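Local coordinates for pseudoperoxidase (Leishmania major, PDB 5VIA), which binds heme b within a peroxidase-family fold and, as a pseudoperoxidase, may lack ordinary peroxidase activity, at residues E172-T177 with K234-V239; P12-E17 with S78-S83; E151-L156 with E254-Y259. All coordinates share one frame; numbering follows the deposited sequence.

Contact 1: residues E172-T177 with K234-V239; sequences ESATHT and KRQCVV. With HEM (protoporphyrin IX containing Fe), chain B.
Gln236 meets Ser173, Ala174 and Thr175 with both backbone and side chain. Its N donates to water 1, which in turn donates to Ser173 O. Gln236 O is gripped more than once: water 2 donates to it over 2.7 Å, Thr175 N reaches it through a weak bond of 3.3 Å, and the CA-H of Ala174 comes up beside them. Because CG is anti to the backbone N (chi1 175°) and the chain beyond it is extended, the amide of Gln236 runs past the Ala174 methyl, with OE1 3.9 Å from Ala174 CB. At Cys237 the backbones bridge. Its CA-H points at Thr175 O, while SG rests 3.9 Å from Thr177 C, and the side chain also packs on Phe190 of helix 186-194. Val238 supplies the stronger cross-link: its N donates to Thr175 O at 2.8 Å, lying in the carbonyl plane. These two amide bonds make the pattern of a single parallel bridge, after which the chains diverge. CG2 of Val238 touches the Ala174 methyl, and on the same edge of the strand Val238 O receives the CA-H of His176 (angle at H 164°), while ring carbon CD2 passes obliquely 3.0 Å from that oxygen. Val239 CG2 then lies 3.8 Å from His176 O. The imidazole goes on to the heme, CE1 being 3.4 Å from C1A, and stacks on the axial ligand His159. Thr175 OG1, also touching water 2, bonds to Gly178 N. Val238 O and His176 O are buried without a hydrogen-bond partner; the CA-H contact of His176 probably compensates Val238 O in part, while the edge strand of the sheet holds His176 between itself and the heme.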
# COMPACT_ATOMS: atom_id res chain seq x y z
N GLU A 172 -1.71 -15.08 -10.31
CA GLU A 172 -2.44 -15.46 -9.11
C GLU A 172 -1.53 -16.41 -8.31
O GLU A 172 -0.53 -16.90 -8.86
CB GLU A 172 -3.70 -16.21 -9.59
CG GLU A 172 -4.58 -16.92 -8.59
CD GLU A 172 -5.97 -17.09 -9.13
OE1 GLU A 172 -6.43 -18.25 -9.32
OE2 GLU A 172 -6.62 -16.05 -9.39
N SER A 173 -1.86 -16.68 -7.05
CA SER A 173 -1.14 -17.68 -6.25
C SER A 173 0.33 -17.32 -6.05
O SER A 173 1.22 -18.17 -6.17
CB SER A 173 -1.24 -19.08 -6.87
OG SER A 173 -2.58 -19.47 -7.02
N ALA A 174 0.58 -16.06 -5.75
CA ALA A 174 1.92 -15.59 -5.46
C ALA A 174 1.78 -14.47 -4.46
O ALA A 174 0.74 -13.82 -4.40
CB ALA A 174 2.59 -15.10 -6.72
N THR A 175 2.82 -14.25 -3.66
CA THR A 175 2.87 -13.15 -2.70
C THR A 175 4.26 -12.57 -2.79
O THR A 175 5.09 -13.11 -3.52
CB THR A 175 2.59 -13.64 -1.27
OG1 THR A 175 3.55 -14.64 -0.91
CG2 THR A 175 1.20 -14.26 -1.20
N HIS A 176 4.54 -11.47 -2.09
CA HIS A 176 5.89 -10.93 -2.09
C HIS A 176 6.86 -11.76 -1.23
O HIS A 176 8.03 -11.93 -1.59
CB HIS A 176 5.90 -9.49 -1.57
CG HIS A 176 5.43 -8.48 -2.57
ND1 HIS A 176 4.18 -7.90 -2.52
CD2 HIS A 176 6.05 -7.93 -3.65
CE1 HIS A 176 4.05 -7.04 -3.52
NE2 HIS A 176 5.17 -7.04 -4.22
N THR A 177 6.37 -12.26 -0.09
CA THR A 177 7.26 -12.87 0.91
C THR A 177 6.85 -14.27 1.36
O THR A 177 7.49 -14.85 2.23
CB THR A 177 7.36 -11.98 2.18
OG1 THR A 177 6.14 -12.05 2.92
CG2 THR A 177 7.65 -10.55 1.80
N LYS A 234 6.52 -25.78 -2.47
CA LYS A 234 7.08 -24.45 -2.77
C LYS A 234 6.01 -23.37 -2.94
O LYS A 234 4.97 -23.59 -3.58
CB LYS A 234 7.98 -24.48 -4.01
CG LYS A 234 9.22 -25.36 -3.88
CD LYS A 234 10.09 -25.29 -5.13
CE LYS A 234 9.35 -25.74 -6.39
NZ LYS A 234 9.00 -27.19 -6.38
N ARG A 235 6.28 -22.19 -2.37
CA ARG A 235 5.46 -21.00 -2.53
C ARG A 235 6.16 -20.06 -3.50
O ARG A 235 7.37 -19.84 -3.39
CB ARG A 235 5.29 -20.29 -1.18
CG ARG A 235 4.75 -21.17 -0.07
CD ARG A 235 3.23 -21.07 0.04
NE ARG A 235 2.82 -19.78 0.59
CZ ARG A 235 1.82 -19.63 1.45
NH1 ARG A 235 1.12 -20.69 1.85
NH2 ARG A 235 1.50 -18.42 1.92
N GLN A 236 5.42 -19.50 -4.45
CA GLN A 236 6.00 -18.58 -5.42
C GLN A 236 6.01 -17.20 -4.80
O GLN A 236 4.97 -16.69 -4.39
CB GLN A 236 5.20 -18.61 -6.73
CG GLN A 236 5.66 -17.59 -7.78
CD GLN A 236 4.83 -17.66 -9.06
OE1 GLN A 236 3.65 -18.00 -9.02
NE2 GLN A 236 5.46 -17.38 -10.19
N CYS A 237 7.20 -16.61 -4.71
CA CYS A 237 7.36 -15.29 -4.13
C CYS A 237 7.90 -14.34 -5.19
O CYS A 237 8.88 -14.65 -5.87
CB CYS A 237 8.31 -15.35 -2.93
SG CYS A 237 7.78 -16.53 -1.69
N VAL A 238 7.23 -13.20 -5.33
CA VAL A 238 7.42 -12.34 -6.50
C VAL A 238 7.67 -10.90 -6.05
O VAL A 238 6.97 -10.40 -5.17
CB VAL A 238 6.18 -12.39 -7.42
CG1 VAL A 238 6.37 -11.52 -8.63
CG2 VAL A 238 5.89 -13.84 -7.86
N VAL A 239 8.69 -10.26 -6.62
CA VAL A 239 9.05 -8.88 -6.26
C VAL A 239 9.50 -8.14 -7.53
O VAL A 239 10.14 -8.73 -8.40
CB VAL A 239 10.20 -8.84 -5.22
CG1 VAL A 239 10.55 -7.41 -4.84
CG2 VAL A 239 9.83 -9.62 -3.97
CHA HEM B . 0.56 -5.33 -3.87
CHB HEM B . 4.31 -3.52 -6.40
CHC HEM B . 4.20 0.35 -3.48
CHD HEM B . 0.97 -1.81 -0.54
C1A HEM B . 1.52 -5.12 -4.83
C2A HEM B . 1.68 -5.94 -6.01
C3A HEM B . 2.70 -5.45 -6.72
C4A HEM B . 3.24 -4.30 -6.00
CMA HEM B . 3.23 -6.01 -8.05
CAA HEM B . 0.78 -7.13 -6.40
CBA HEM B . -0.50 -6.47 -6.93
CGA HEM B . -1.55 -7.47 -7.37
O1A HEM B . -1.27 -8.25 -8.31
O2A HEM B . -2.67 -7.46 -6.80
C1B HEM B . 4.61 -2.29 -5.86
C2B HEM B . 5.65 -1.38 -6.29
C3B HEM B . 5.62 -0.29 -5.51
C4B HEM B . 4.58 -0.49 -4.51
CMB HEM B . 6.58 -1.62 -7.49
CAB HEM B . 6.59 0.91 -5.68
CBB HEM B . 6.26 2.15 -5.31
C1C HEM B . 3.34 0.12 -2.43
C2C HEM B . 3.07 1.01 -1.29
C3C HEM B . 2.17 0.40 -0.48
C4C HEM B . 1.85 -0.89 -1.08
CMC HEM B . 3.73 2.41 -1.12
CAC HEM B . 1.48 0.83 0.83
CBC HEM B . 1.59 2.06 1.36
C1D HEM B . 0.57 -2.97 -1.14
C2D HEM B . -0.37 -3.93 -0.58
C3D HEM B . -0.50 -5.03 -1.62
C4D HEM B . 0.37 -4.63 -2.71
CMD HEM B . -1.08 -3.84 0.79
CAD HEM B . -1.39 -6.29 -1.53
CBD HEM B . -2.75 -5.85 -2.10
CGD HEM B . -3.74 -6.99 -2.13
O1D HEM B . -4.83 -6.83 -2.76
O2D HEM B . -3.44 -8.05 -1.53
NA HEM B . 2.49 -4.13 -4.85
NB HEM B . 3.99 -1.73 -4.77
NC HEM B . 2.57 -1.04 -2.26
ND HEM B . 0.99 -3.43 -2.39
FE HEM B . 2.48 -2.57 -3.62
O HOH W 1 2.45 -20.15 -4.77
O HOH W 2 3.60 -17.01 -2.05

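Contact 2: residues P12-E17 with S78-S83; sequences PKYARE and STYPAS
Tyr80, leaning on the ring of Tyr14, has its OH hydrogen-bonded to Ser22 OG on helix 16-29; this bond fixes the far end of the ring, and its near edge meets Tyr14. The two rings form a T-shaped pair: the edge of Tyr80 faces the flat of Tyr14, centroids 5.0 Å apart and planes at 72°. CD1 of Tyr80 does the touching, 3.6 Å from Tyr14 CG and displaced toward the ring's rim. Beside it, CB of Tyr80 stands over the same ring as a CH-pi partner, 4.1 Å from the Tyr14 centroid. Lys13 CG covers the opposite face, so the Tyr14 ring lies between Lys13 CG and Tyr80 CD1. In Tyr14, CG lies anti to the carbonyl carbon, beside the backbone N (chi1 -47°), which sends the phenol into the bend formed by Tyr80-Ser83. There Pro81 CD lies 4.2 Å from Tyr14 CZ, and Ser83 CB is 4.1 Å from CE2. The modelled approach of the phenol oxygen to Pro81 O is too short to be trusted, and nothing rests on it. Lys13 runs alongside: its methylene CD meets Ala82 CB at 3.7 Å. A weak bond, 3.5 Å, from Ser83 N to Tyr80 O spans the beta-turn-like bend. The polar end of Tyr80 is thus satisfied through Ser22, whereas the cross-segment forces are aromatic and apolar. Located at the surface and away from the heme, this edge-to-face tyrosine pair joins the chain leading into helix 16-29, with Ala15 at the N-cap position, to the turn by which helix 67-79 passes into helix 85-99 in this largely helical peroxidase-family fold.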
# COMPACT_ATOMS: atom_id res chain seq x y z
N PRO A 12 -16.08 15.97 14.76
CA PRO A 12 -16.48 14.85 13.90
C PRO A 12 -17.82 14.32 14.40
O PRO A 12 -18.08 14.39 15.60
CB PRO A 12 -15.36 13.82 14.11
CG PRO A 12 -14.65 14.26 15.36
CD PRO A 12 -14.79 15.74 15.41
N LYS A 13 -18.67 13.82 13.51
CA LYS A 13 -19.97 13.29 13.92
C LYS A 13 -19.80 11.93 14.59
O LYS A 13 -20.54 11.57 15.51
CB LYS A 13 -20.91 13.17 12.72
CG LYS A 13 -22.31 12.70 13.09
CD LYS A 13 -23.25 12.73 11.89
CE LYS A 13 -24.67 13.01 12.33
NZ LYS A 13 -25.10 12.08 13.41
N TYR A 14 -18.79 11.19 14.14
CA TYR A 14 -18.56 9.83 14.60
C TYR A 14 -17.23 9.67 15.32
O TYR A 14 -16.33 10.51 15.19
CB TYR A 14 -18.58 8.87 13.41
CG TYR A 14 -19.75 9.09 12.49
CD1 TYR A 14 -21.04 8.80 12.91
CD2 TYR A 14 -19.56 9.58 11.21
CE1 TYR A 14 -22.12 9.00 12.08
CE2 TYR A 14 -20.63 9.78 10.37
CZ TYR A 14 -21.91 9.49 10.81
OH TYR A 14 -23.00 9.68 9.98
N ALA A 15 -17.11 8.58 16.07
CA ALA A 15 -15.84 8.18 16.66
C ALA A 15 -15.05 7.40 15.62
O ALA A 15 -15.59 6.50 14.97
CB ALA A 15 -16.07 7.34 17.89
N ARG A 16 -13.77 7.74 15.47
CA ARG A 16 -12.91 7.10 14.47
C ARG A 16 -12.74 5.60 14.71
O ARG A 16 -12.49 4.85 13.76
CB ARG A 16 -11.55 7.80 14.41
CG ARG A 16 -10.78 7.76 15.73
CD ARG A 16 -9.54 8.65 15.70
NE ARG A 16 -8.96 8.78 17.04
CZ ARG A 16 -7.99 9.62 17.37
NH1 ARG A 16 -7.48 10.44 16.45
NH2 ARG A 16 -7.54 9.66 18.61
N GLU A 17 -12.87 5.16 15.96
CA GLU A 17 -12.71 3.74 16.29
C GLU A 17 -13.92 2.92 15.87
O GLU A 17 -13.80 1.72 15.61
CB GLU A 17 -12.47 3.54 17.79
CG GLU A 17 -11.71 4.66 18.46
CD GLU A 17 -12.62 5.78 18.90
OE1 GLU A 17 -13.75 5.49 19.36
OE2 GLU A 17 -12.21 6.96 18.78
N SER A 78 -22.38 4.38 3.77
CA SER A 78 -23.80 4.29 4.09
C SER A 78 -24.00 4.23 5.60
O SER A 78 -24.90 4.88 6.15
CB SER A 78 -24.44 3.06 3.44
OG SER A 78 -24.60 3.24 2.04
N THR A 79 -23.16 3.45 6.26
CA THR A 79 -23.17 3.30 7.71
C THR A 79 -22.81 4.62 8.39
O THR A 79 -23.43 5.01 9.39
CB THR A 79 -22.16 2.22 8.15
OG1 THR A 79 -22.49 0.97 7.52
CG2 THR A 79 -22.19 2.04 9.66
N TYR A 80 -21.81 5.30 7.83
CA TYR A 80 -21.37 6.60 8.34
C TYR A 80 -21.56 7.73 7.31
O TYR A 80 -20.59 8.28 6.80
CB TYR A 80 -19.91 6.53 8.81
CG TYR A 80 -19.70 5.49 9.89
CD1 TYR A 80 -20.06 5.75 11.20
CD2 TYR A 80 -19.16 4.25 9.59
CE1 TYR A 80 -19.88 4.80 12.19
CE2 TYR A 80 -18.97 3.29 10.57
CZ TYR A 80 -19.34 3.58 11.87
OH TYR A 80 -19.16 2.64 12.86
N PRO A 81 -22.82 8.11 7.03
CA PRO A 81 -23.07 9.27 6.17
C PRO A 81 -22.56 10.51 6.90
O PRO A 81 -22.17 10.36 8.05
CB PRO A 81 -24.60 9.30 6.08
CG PRO A 81 -25.05 8.71 7.36
CD PRO A 81 -24.06 7.62 7.67
N ALA A 82 -22.52 11.67 6.26
CA ALA A 82 -21.98 12.88 6.91
C ALA A 82 -20.47 12.86 7.11
O ALA A 82 -19.87 13.89 7.44
CB ALA A 82 -22.70 13.20 8.23
N SER A 83 -19.84 11.70 6.95
CA SER A 83 -18.39 11.65 6.85
C SER A 83 -18.02 11.75 5.38
O SER A 83 -18.79 11.33 4.51
CB SER A 83 -17.85 10.34 7.41
OG SER A 83 -16.47 10.21 7.12

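Contact 3: residues E151-L156 with E254-Y259; sequences ECVALL and ELVVRY. With HEM (protoporphyrin IX containing Fe), chain B.
Val153 is the bump: its two methyls fill a hollow on helix 250-261 walled by Leu255, Val256 and Tyr259. CG1 enters deepest, 3.6 Å from Tyr259 CE2, 3.9 Å from Leu255 CB and 4.0 Å from Val256 CG2. That branch is anti to the backbone N (chi1 171°), which leaves CG2 to lie against Leu255 CD1. The second fit runs the other way. Tyr259 lays the CE2 edge of its ring against the backbone N and methyl of Ala154: CE2 lies 3.5 Å from Ala154 N, which comes to the edge of the ring, and 3.8 Å from Ala154 CB. The small alanine gives the phenol space to slide past, so that Tyr259 OH reaches Ala150 O one turn back and hydrogen-bonds to it. The helix axes come within 9.9 Å and cross at -55°. Trp266 and Tyr188 meet the Tyr259 ring edge-to-face from outside the two segments. On the other side, Leu155 and the following Leu156 turn to the heme: Leu155 CG is 3.6 Å from vinyl carbon CBC, and Leu156 CD2 lies over meso carbon CHC. Between the two segments the side-chain contacts are apolar, so shape largely carries the joint, and the one hydroxyl brought in is satisfied by a main-chain carbonyl of the helix that it packs on.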
# COMPACT_ATOMS: atom_id res chain seq x y z
N GLU A 151 11.30 6.77 5.84
CA GLU A 151 9.85 6.59 5.73
C GLU A 151 9.48 5.85 4.45
O GLU A 151 8.59 4.98 4.47
CB GLU A 151 9.14 7.95 5.81
CG GLU A 151 9.07 8.53 7.24
CD GLU A 151 8.76 10.02 7.29
OE1 GLU A 151 8.97 10.72 6.27
OE2 GLU A 151 8.32 10.51 8.36
N CYS A 152 10.14 6.17 3.34
CA CYS A 152 9.86 5.47 2.07
C CYS A 152 10.07 3.98 2.23
O CYS A 152 9.20 3.16 1.87
CB CYS A 152 10.79 5.97 0.96
SG CYS A 152 10.48 7.65 0.40
N VAL A 153 11.23 3.62 2.78
CA VAL A 153 11.61 2.22 2.95
C VAL A 153 10.67 1.52 3.93
O VAL A 153 10.28 0.36 3.73
CB VAL A 153 13.07 2.11 3.41
CG1 VAL A 153 13.43 0.67 3.80
CG2 VAL A 153 14.00 2.64 2.33
N ALA A 154 10.29 2.25 4.98
CA ALA A 154 9.38 1.71 5.99
C ALA A 154 8.02 1.35 5.41
O ALA A 154 7.36 0.40 5.85
CB ALA A 154 9.22 2.71 7.14
N LEU A 155 7.59 2.12 4.41
CA LEU A 155 6.26 1.94 3.84
C LEU A 155 6.17 0.64 3.06
O LEU A 155 5.10 0.06 2.93
CB LEU A 155 5.95 3.13 2.94
CG LEU A 155 4.53 3.65 2.73
CD1 LEU A 155 3.64 3.59 4.00
CD2 LEU A 155 4.65 5.08 2.21
N LEU A 156 7.31 0.19 2.53
CA LEU A 156 7.29 -1.00 1.67
C LEU A 156 7.02 -2.31 2.41
O LEU A 156 6.75 -3.34 1.78
CB LEU A 156 8.54 -1.06 0.78
CG LEU A 156 8.52 -0.05 -0.38
CD1 LEU A 156 9.83 -0.04 -1.11
CD2 LEU A 156 7.39 -0.36 -1.37
N GLU A 254 21.04 -0.04 3.78
CA GLU A 254 21.26 0.09 5.21
C GLU A 254 19.95 0.26 5.99
O GLU A 254 19.84 -0.21 7.12
CB GLU A 254 22.24 1.22 5.54
CG GLU A 254 22.23 1.69 7.02
CD GLU A 254 22.70 0.63 8.05
OE1 GLU A 254 22.40 -0.58 7.92
OE2 GLU A 254 23.36 1.04 9.04
N LEU A 255 18.96 0.90 5.37
CA LEU A 255 17.65 0.99 6.00
C LEU A 255 16.93 -0.37 6.00
O LEU A 255 16.26 -0.73 6.98
CB LEU A 255 16.79 2.07 5.32
CG LEU A 255 17.26 3.52 5.59
CD1 LEU A 255 16.68 4.52 4.59
CD2 LEU A 255 16.84 3.91 6.98
N VAL A 256 17.08 -1.12 4.91
CA VAL A 256 16.49 -2.46 4.84
C VAL A 256 17.15 -3.38 5.87
O VAL A 256 16.47 -4.10 6.61
CB VAL A 256 16.62 -3.05 3.43
CG1 VAL A 256 16.31 -4.56 3.44
CG2 VAL A 256 15.68 -2.33 2.49
N VAL A 257 18.48 -3.34 5.94
CA VAL A 257 19.23 -4.11 6.92
C VAL A 257 18.83 -3.74 8.36
O VAL A 257 18.63 -4.61 9.21
CB VAL A 257 20.75 -3.90 6.73
CG1 VAL A 257 21.52 -4.25 8.01
CG2 VAL A 257 21.26 -4.74 5.57
N ARG A 258 18.72 -2.44 8.60
CA ARG A 258 18.34 -1.93 9.91
C ARG A 258 16.93 -2.35 10.35
O ARG A 258 16.73 -2.72 11.51
CB ARG A 258 18.45 -0.41 9.89
CG ARG A 258 18.11 0.29 11.18
CD ARG A 258 18.84 1.63 11.24
NE ARG A 258 20.19 1.46 11.77
CZ ARG A 258 20.50 1.61 13.06
NH1 ARG A 258 19.56 1.95 13.94
NH2 ARG A 258 21.75 1.42 13.46
N TYR A 259 15.97 -2.30 9.43
CA TYR A 259 14.58 -2.64 9.72
C TYR A 259 14.43 -4.14 9.91
O TYR A 259 13.55 -4.60 10.63
CB TYR A 259 13.64 -2.15 8.60
CG TYR A 259 13.46 -0.64 8.52
CD1 TYR A 259 13.80 0.19 9.58
CD2 TYR A 259 12.93 -0.05 7.38
CE1 TYR A 259 13.61 1.58 9.50
CE2 TYR A 259 12.75 1.34 7.29
CZ TYR A 259 13.09 2.14 8.35
OH TYR A 259 12.91 3.51 8.27
CHA HEM B . 0.56 -5.33 -3.87
CHB HEM B . 4.31 -3.52 -6.40
CHC HEM B . 4.20 0.35 -3.48
CHD HEM B . 0.97 -1.81 -0.54
C1A HEM B . 1.52 -5.12 -4.83
C2A HEM B . 1.68 -5.94 -6.01
C3A HEM B . 2.70 -5.45 -6.72
C4A HEM B . 3.24 -4.30 -6.00
CMA HEM B . 3.23 -6.01 -8.05
CAA HEM B . 0.78 -7.13 -6.40
CBA HEM B . -0.50 -6.47 -6.93
CGA HEM B . -1.55 -7.47 -7.37
O1A HEM B . -1.27 -8.25 -8.31
O2A HEM B . -2.67 -7.46 -6.80
C1B HEM B . 4.61 -2.29 -5.86
C2B HEM B . 5.65 -1.38 -6.29
C3B HEM B . 5.62 -0.29 -5.51
C4B HEM B . 4.58 -0.49 -4.51
CMB HEM B . 6.58 -1.62 -7.49
CAB HEM B . 6.59 0.91 -5.68
CBB HEM B . 6.26 2.15 -5.31
C1C HEM B . 3.34 0.12 -2.43
C2C HEM B . 3.07 1.01 -1.29
C3C HEM B . 2.17 0.40 -0.48
C4C HEM B . 1.85 -0.89 -1.08
CMC HEM B . 3.73 2.41 -1.12
CAC HEM B . 1.48 0.83 0.83
CBC HEM B . 1.59 2.06 1.36
C1D HEM B . 0.57 -2.97 -1.14
C2D HEM B . -0.37 -3.93 -0.58
C3D HEM B . -0.50 -5.03 -1.62
C4D HEM B . 0.37 -4.63 -2.71
CMD HEM B . -1.08 -3.84 0.79
CAD HEM B . -1.39 -6.29 -1.53
CBD HEM B . -2.75 -5.85 -2.10
CGD HEM B . -3.74 -6.99 -2.13
O1D HEM B . -4.83 -6.83 -2.76
O2D HEM B . -3.44 -8.05 -1.53
NA HEM B . 2.49 -4.13 -4.85
NB HEM B . 3.99 -1.73 -4.77
NC HEM B . 2.57 -1.04 -2.26
ND HEM B . 0.99 -3.43 -2.39
FE HEM B . 2.48 -2.57 -3.62

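Overall arrangement
Along the chain contact 2 closes first; contact 1 then lies nested within the long loop that contact 3 closes. Contacts 1 and 3 both touch the heme, their centres 21 Å apart and nearest atoms about 7 Å, and helix 186-194 packs against both. Contact 1 brings in strand 235-240, at one border of the three-stranded antiparallel sheet, while contact 3 joins helices 149-155 and 250-261. Contact 2 stands apart at the surface, its centre about 37 Å from that of contact 1 and 34 Å from that of contact 3, on the opposite side of the chain's centre from contact 1. Two contacts therefore border the heme pocket, and the third ties the chain leading into helix 16-29 to the turn between helices 67-79 and 85-99.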